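Side-chain contacts in NreA protein (Staphylococcus carnosus subsp. carnosus TM300, PDB 4IUH), which functions as a cytosolic GAF-domain nitrate receptor in the staphylococcal nitrate regulation system and is captured here with bound iodide: residues 93-96 against 97-101; 61-65 against 66-70. All blocks are in the same frame, centred on the assembly; numbering follows the deposited sequence.

Contact 1. Residues 93-96 against 97-101; sequences EDVD and AELSQ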
ATOM      1  N   GLU A  93     -12.956   3.076   2.707  1.00 29.52           N
ATOM      2  CA  GLU A  93     -13.564   4.288   2.165  1.00 31.04           C
ATOM      3  C   GLU A  93     -13.409   5.462   3.125  1.00 31.45           C
ATOM      4  O   GLU A  93     -13.228   6.595   2.693  1.00 32.19           O
ATOM      5  CB  GLU A  93     -15.051   4.062   1.865  1.00 33.23           C
ATOM      6  CG  GLU A  93     -15.357   2.830   1.025  1.00 33.46           C
ATOM      7  CD  GLU A  93     -15.195   3.064  -0.468  1.00 34.11           C
ATOM      8  OE1 GLU A  93     -14.833   4.195  -0.873  1.00 34.23           O
ATOM      9  OE2 GLU A  93     -15.437   2.112  -1.245  1.00 34.76           O
ATOM     10  N   ASP A  94     -13.482   5.181   4.428  1.00 18.34           N
ATOM     11  CA  ASP A  94     -13.476   6.222   5.456  1.00 19.37           C
ATOM     12  C   ASP A  94     -12.630   5.783   6.646  1.00 18.28           C
ATOM     13  O   ASP A  94     -13.106   5.085   7.550  1.00 18.80           O
ATOM     14  CB  ASP A  94     -14.912   6.533   5.895  1.00 21.91           C
ATOM     15  CG  ASP A  94     -15.013   7.770   6.787  1.00 23.65           C
ATOM     16  OD1 ASP A  94     -14.007   8.172   7.406  1.00 22.89           O
ATOM     17  OD2 ASP A  94     -16.124   8.338   6.881  1.00 26.16           O
ATOM     18  N   VAL A  95     -11.375   6.214   6.648  1.00 16.51           N
ATOM     19  CA  VAL A  95     -10.430   5.785   7.667  1.00 15.65           C
ATOM     20  C   VAL A  95     -10.870   6.186   9.078  1.00 17.37           C
ATOM     21  O   VAL A  95     -10.833   5.366   9.998  1.00 17.37           O
ATOM     22  CB  VAL A  95      -9.011   6.304   7.372  1.00 14.72           C
ATOM     23  CG1 VAL A  95      -8.094   6.045   8.555  1.00 14.53           C
ATOM     24  CG2 VAL A  95      -8.464   5.645   6.112  1.00 13.15           C
ATOM     25  N   ASP A  96     -11.298   7.434   9.235  1.00 32.24           N
ATOM     26  CA  ASP A  96     -11.682   7.959  10.543  1.00 34.34           C
ATOM     27  C   ASP A  96     -12.820   7.173  11.182  1.00 35.45           C
ATOM     28  O   ASP A  96     -12.866   7.013  12.399  1.00 36.73           O
ATOM     29  CB  ASP A  96     -12.087   9.428  10.434  1.00 36.70           C
ATOM     30  CG  ASP A  96     -10.959  10.306   9.945  1.00 36.50           C
ATOM     31  OD1 ASP A  96      -9.793  10.007  10.283  1.00 35.46           O
ATOM     32  OD2 ASP A  96     -11.236  11.288   9.219  1.00 37.89           O
ATOM     33  N   ALA A  97     -13.731   6.683  10.352  1.00 22.37           N
ATOM     34  CA  ALA A  97     -14.930   6.019  10.831  1.00 24.02           C
ATOM     35  C   ALA A  97     -14.835   4.491  10.836  1.00 22.79           C
ATOM     36  O   ALA A  97     -15.515   3.833  11.621  1.00 24.34           O
ATOM     37  CB  ALA A  97     -16.133   6.472  10.013  1.00 25.67           C
ATOM     38  N   GLU A  98     -14.002   3.928   9.961  1.00 22.64           N
ATOM     39  CA  GLU A  98     -13.952   2.473   9.780  1.00 21.82           C
ATOM     40  C   GLU A  98     -12.850   1.774  10.577  1.00 20.75           C
ATOM     41  O   GLU A  98     -12.975   0.594  10.895  1.00 21.09           O
ATOM     42  CB  GLU A  98     -13.816   2.105   8.298  1.00 20.44           C
ATOM     43  CG  GLU A  98     -14.986   2.517   7.414  1.00 21.88           C
ATOM     44  CD  GLU A  98     -14.762   2.139   5.951  1.00 20.81           C
ATOM     45  OE1 GLU A  98     -14.385   0.978   5.684  1.00 20.65           O
ATOM     46  OE2 GLU A  98     -14.944   2.999   5.066  1.00 21.12           O
ATOM     47  N   LEU A  99     -11.772   2.489  10.884  1.00 17.61           N
ATOM     48  CA  LEU A  99     -10.678   1.918  11.670  1.00 17.01           C
ATOM     49  C   LEU A  99     -10.784   2.285  13.151  1.00 18.96           C
ATOM     50  O   LEU A  99     -11.032   3.436  13.503  1.00 20.15           O
ATOM     51  CB  LEU A  99      -9.313   2.367  11.133  1.00 15.26           C
ATOM     52  CG  LEU A  99      -8.960   2.015   9.685  1.00 13.52           C
ATOM     53  CD1 LEU A  99      -7.561   2.487   9.357  1.00 12.40           C
ATOM     54  CD2 LEU A  99      -9.090   0.523   9.436  1.00 13.15           C
ATOM     55  N   SER A 100     -10.587   1.296  14.014  1.00 19.65           N
ATOM     56  CA  SER A 100     -10.510   1.545  15.451  1.00 21.73           C
ATOM     57  C   SER A 100      -9.206   2.268  15.799  1.00 21.26           C
ATOM     58  O   SER A 100      -8.314   2.403  14.962  1.00 19.30           O
ATOM     59  CB  SER A 100     -10.582   0.230  16.227  1.00 22.91           C
ATOM     60  OG  SER A 100      -9.422  -0.549  15.990  1.00 21.40           O
ATOM     61  N   GLN A 101      -9.115   2.737  17.036  1.00 23.47           N
ATOM     62  CA  GLN A 101      -7.896   3.342  17.546  1.00 23.79           C
ATOM     63  C   GLN A 101      -6.722   2.366  17.427  1.00 22.43           C
ATOM     64  O   GLN A 101      -5.648   2.734  16.945  1.00 21.27           O
ATOM     65  CB  GLN A 101      -8.108   3.771  18.997  1.00 26.99           C
ATOM     66  CG  GLN A 101      -6.856   4.160  19.752  1.00 28.09           C
ATOM     67  CD  GLN A 101      -7.142   4.451  21.215  1.00 31.71           C
ATOM     68  OE1 GLN A 101      -6.506   3.891  22.109  1.00 33.15           O
ATOM     69  NE2 GLN A 101      -8.112   5.324  21.467  1.00 33.54           N
TER
HETATM   70  O   HOH W   1     -14.466   0.430   3.282  1.00  9.87           O
HETATM   71  O   HOH W   2     -13.194   5.076  14.119  1.00 20.68           O
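Glu98 folds back along the chain to Asp94, and the two acids together finish the start of the one-turn helix 95-98. The pairing resembles a capping box: the N-cap side chain bonds a main-chain N-H of the first turn while a carboxylate returns to the N-cap's own N-H, but Glu98 stands one place later than the classical partner. Its OE2 accepts from Asp94 N at 2.7 Å, the donor lying 47° out of the carboxylate plane. Reciprocally, Asp94 OD1 takes a weak bond from Ala97 N at 3.3 Å. Asp suits this position because its short side chain can reach first-turn N-H groups that lack helical acceptors, and its negative charge probably gains from the helix dipole. Glu98 has the length to span the turn: with CG beside its backbone N (chi1 -63°), the extended chain runs past Asp94 O, its CG 3.2 Å from that oxygen. Asp94 O itself accepts from Glu98 N at 2.8 Å, so main chain and side chain tie the same pair. On the buried side, Val95 CG1 and Leu99 CD1 meet at 3.7 Å, branched apolar groups suited to facing the protein, where Leu99 also touches Tyr107. Farther out, Val95 shares a backbone hydrogen bond with Thr116, which ties the turn to the strand 115-125, and Ser100, N-cap of the next helix, gives its N-H to Asp103 OD2. One water accepts from Glu93 N and donates to Glu98 OE1 at 2.5 Å.

Contact 2. Residues 61-65 against 66-70; sequences SGNIN and YRYRM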
ATOM      1  N   SER A  61       4.982   8.039  -3.370  1.00 21.00           N
ATOM      2  CA  SER A  61       4.643   9.087  -4.327  1.00 23.06           C
ATOM      3  C   SER A  61       3.567   9.984  -3.731  1.00 22.87           C
ATOM      4  O   SER A  61       2.517   9.505  -3.298  1.00 20.76           O
ATOM      5  CB  SER A  61       4.134   8.464  -5.628  1.00 22.92           C
ATOM      6  OG  SER A  61       3.719   9.455  -6.549  1.00 25.14           O
ATOM      7  N   GLY A  62       3.832  11.285  -3.701  1.00 25.48           N
ATOM      8  CA  GLY A  62       2.889  12.241  -3.151  1.00 25.99           C
ATOM      9  C   GLY A  62       2.922  12.275  -1.635  1.00 25.02           C
ATOM     10  O   GLY A  62       1.983  12.749  -0.994  1.00 24.83           O
ATOM     11  N   ASN A  63       4.004  11.754  -1.061  1.00 24.72           N
ATOM     12  CA  ASN A  63       4.199  11.791   0.384  1.00 24.38           C
ATOM     13  C   ASN A  63       4.268  13.228   0.885  1.00 27.35           C
ATOM     14  O   ASN A  63       4.799  14.098   0.201  1.00 30.19           O
ATOM     15  CB  ASN A  63       5.478  11.039   0.763  1.00 24.30           C
ATOM     16  CG  ASN A  63       6.683  11.484  -0.054  1.00 27.08           C
ATOM     17  OD1 ASN A  63       6.721  11.296  -1.268  1.00 27.33           O
ATOM     18  ND2 ASN A  63       7.674  12.068   0.614  1.00 29.54           N
ATOM     19  N   ILE A  64       3.721  13.481   2.070  1.00 27.29           N
ATOM     20  CA  ILE A  64       3.767  14.830   2.632  1.00 30.49           C
ATOM     21  C   ILE A  64       4.964  15.034   3.565  1.00 32.43           C
ATOM     22  O   ILE A  64       5.340  16.167   3.866  1.00 35.92           O
ATOM     23  CB  ILE A  64       2.449  15.228   3.332  1.00 30.15           C
ATOM     24  CG1 ILE A  64       2.074  14.206   4.406  1.00 27.45           C
ATOM     25  CG2 ILE A  64       1.336  15.376   2.306  1.00 29.61           C
ATOM     26  CD1 ILE A  64       0.897  14.627   5.269  1.00 27.73           C
ATOM     27  N   ASN A  65       5.555  13.931   4.014  1.00 30.34           N
ATOM     28  CA  ASN A  65       6.825  13.971   4.732  1.00 32.37           C
ATOM     29  C   ASN A  65       7.614  12.695   4.477  1.00 30.60           C
ATOM     30  O   ASN A  65       7.256  11.907   3.601  1.00 28.22           O
ATOM     31  CB  ASN A  65       6.611  14.180   6.229  1.00 33.04           C
ATOM     32  CG  ASN A  65       5.637  13.189   6.816  1.00 29.62           C
ATOM     33  OD1 ASN A  65       5.970  12.019   7.020  1.00 27.64           O
ATOM     34  ND2 ASN A  65       4.420  13.647   7.089  1.00 29.28           N
ATOM     35  N   TYR A  66       8.682  12.485   5.239  1.00 32.11           N
ATOM     36  CA  TYR A  66       9.526  11.312   5.032  1.00 31.08           C
ATOM     37  C   TYR A  66       9.478  10.304   6.184  1.00 29.43           C
ATOM     38  O   TYR A  66      10.361   9.455   6.303  1.00 29.60           O
ATOM     39  CB  TYR A  66      10.973  11.726   4.748  1.00 34.67           C
ATOM     40  CG  TYR A  66      11.156  12.450   3.431  1.00 36.41           C
ATOM     41  CD1 TYR A  66      11.066  11.770   2.224  1.00 34.76           C
ATOM     42  CD2 TYR A  66      11.430  13.814   3.393  1.00 40.17           C
ATOM     43  CE1 TYR A  66      11.237  12.425   1.017  1.00 36.73           C
ATOM     44  CE2 TYR A  66      11.601  14.476   2.190  1.00 42.19           C
ATOM     45  CZ  TYR A  66      11.501  13.776   1.005  1.00 40.43           C
ATOM     46  OH  TYR A  66      11.669  14.426  -0.200  1.00 42.79           O
ATOM     47  N   ARG A  67       8.447  10.387   7.018  1.00 39.15           N
ATOM     48  CA  ARG A  67       8.331   9.484   8.161  1.00 39.03           C
ATOM     49  C   ARG A  67       8.093   8.029   7.759  1.00 35.50           C
ATOM     50  O   ARG A  67       8.434   7.111   8.508  1.00 33.94           O
ATOM     51  CB  ARG A  67       7.252   9.959   9.140  1.00 41.95           C
ATOM     52  CG  ARG A  67       7.685  11.147   9.995  1.00 44.25           C
ATOM     53  CD  ARG A  67       6.922  11.204  11.312  1.00 45.37           C
ATOM     54  NE  ARG A  67       5.507  11.501  11.114  1.00 46.31           N
ATOM     55  CZ  ARG A  67       4.997  12.730  11.113  1.00 47.87           C
ATOM     56  NH1 ARG A  67       5.788  13.782  11.301  1.00 48.98           N
ATOM     57  NH2 ARG A  67       3.695  12.909  10.923  1.00 47.79           N
ATOM     58  N   TYR A  68       7.520   7.823   6.575  1.00 22.22           N
ATOM     59  CA  TYR A  68       7.248   6.474   6.087  1.00 19.79           C
ATOM     60  C   TYR A  68       8.541   5.660   5.989  1.00 20.76           C
ATOM     61  O   TYR A  68       8.524   4.440   6.144  1.00 19.52           O
ATOM     62  CB  TYR A  68       6.542   6.518   4.725  1.00 18.43           C
ATOM     63  CG  TYR A  68       7.443   6.936   3.581  1.00 20.07           C
ATOM     64  CD1 TYR A  68       7.607   8.277   3.250  1.00 22.20           C
ATOM     65  CD2 TYR A  68       8.137   5.989   2.833  1.00 19.92           C
ATOM     66  CE1 TYR A  68       8.433   8.660   2.211  1.00 24.14           C
ATOM     67  CE2 TYR A  68       8.967   6.364   1.794  1.00 21.81           C
ATOM     68  CZ  TYR A  68       9.110   7.700   1.487  1.00 23.91           C
ATOM     69  OH  TYR A  68       9.933   8.073   0.450  1.00 26.19           O
ATOM     70  N   ARG A  69       9.654   6.346   5.735  1.00 33.27           N
ATOM     71  CA  ARG A  69      10.956   5.702   5.591  1.00 34.10           C
ATOM     72  C   ARG A  69      11.415   5.015   6.867  1.00 34.66           C
ATOM     73  O   ARG A  69      12.158   4.037   6.817  1.00 34.85           O
ATOM     74  CB  ARG A  69      12.016   6.726   5.194  1.00 37.17           C
ATOM     75  CG  ARG A  69      11.987   7.175   3.747  1.00 37.29           C
ATOM     76  CD  ARG A  69      13.127   8.153   3.513  1.00 41.10           C
ATOM     77  NE  ARG A  69      13.236   8.588   2.126  1.00 42.01           N
ATOM     78  CZ  ARG A  69      14.071   9.537   1.712  1.00 45.62           C
ATOM     79  NH1 ARG A  69      14.866  10.152   2.582  1.00 48.58           N
ATOM     80  NH2 ARG A  69      14.109   9.877   0.429  1.00 46.46           N
ATOM     81  N   MET A  70      10.996   5.547   8.010  1.00 34.94           N
ATOM     82  CA  MET A  70      11.402   5.009   9.298  1.00 35.74           C
ATOM     83  C   MET A  70      10.594   3.777   9.677  1.00 33.39           C
ATOM     84  O   MET A  70      10.892   3.111  10.664  1.00 34.00           O
ATOM     85  CB  MET A  70      11.246   6.067  10.389  1.00 38.04           C
ATOM     86  CG  MET A  70      12.105   7.308  10.202  1.00 41.32           C
ATOM     87  SD  MET A  70      11.940   8.452  11.597  1.00 44.64           S
ATOM     88  CE  MET A  70      10.154   8.658  11.651  1.00 42.29           C
TER
HETATM   89  O   HOH W   3       5.078   9.481   6.050  1.00 22.16           O
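Over one face of the Arg67 guanidinium lies the side-chain amide of Asn65, its ND2 offset toward the rim and the two planes turned 32° from each other. The Tyr68 ring is met differently: Asn65 O lies at its edge in the ring plane, 3.7 Å from CD1, with a water also at that edge, while Arg69 CG rests over one face. Asn63 ND2 reaches the same edge and also approaches the Tyr66 ring obliquely, 3.6 Å from CE1. Tyr66 CD1 sits over the centre of one face of the Arg69 guanidinium.

An Asx turn joins the two segments. Asn65 OD1 accepts from Arg67 N at 3.0 Å, in the carbonyl plane and on a lone pair, in a fairly straight bond. Chi1 of 52° sets the Asn65 CG between backbone N and carbonyl carbon, which brings OD1 round to the N-H two residues on; the short amide suits this turn because it has an acceptor at just that reach. The water donates to the same OD1 at 2.9 Å and accepts weakly from Tyr68 N. Asn63 adds a second tie: its ND2 gives a hydrogen bond to Asn65 O at 3.0 Å, with the acceptor almost in the Asn63 amide plane, which favours one rotation of the amide and brings ND2 near both tyrosine rings. Beyond the turn, residues 67-70 take helical backbone angles, with Met70 N bonding Arg67 O three residues back.

The whole loop follows strand 54-61 and leans on helix 108-112: Asn65 ND2 donates to Ser112 O, Ile64 N to Glu113 OE2 just past the helix, while Tyr68, whose broad flat ring suits a buried place, packs on Ile109 of that helix and on Trp57 and Ala60 of the strand.

In the fold
Contact 2 closes before contact 1 opens along the chain, and both belong to the same GAF domain. Their centres are 21 Å apart and their nearest atoms about 13 Å, so they do not touch. The parallel lies in the topology: contact 2 follows strand 54-61 and contact 1 follows strand 90-92, the two outermost strands of the five-stranded antiparallel sheet. Each is a local turn built on asparagine or acidic side chains that accept main-chain N-H groups. Residues 107-116 reach both: Tyr107 and Thr116 meet contact 1, while Ile109, Ser112 and Glu113 meet contact 2.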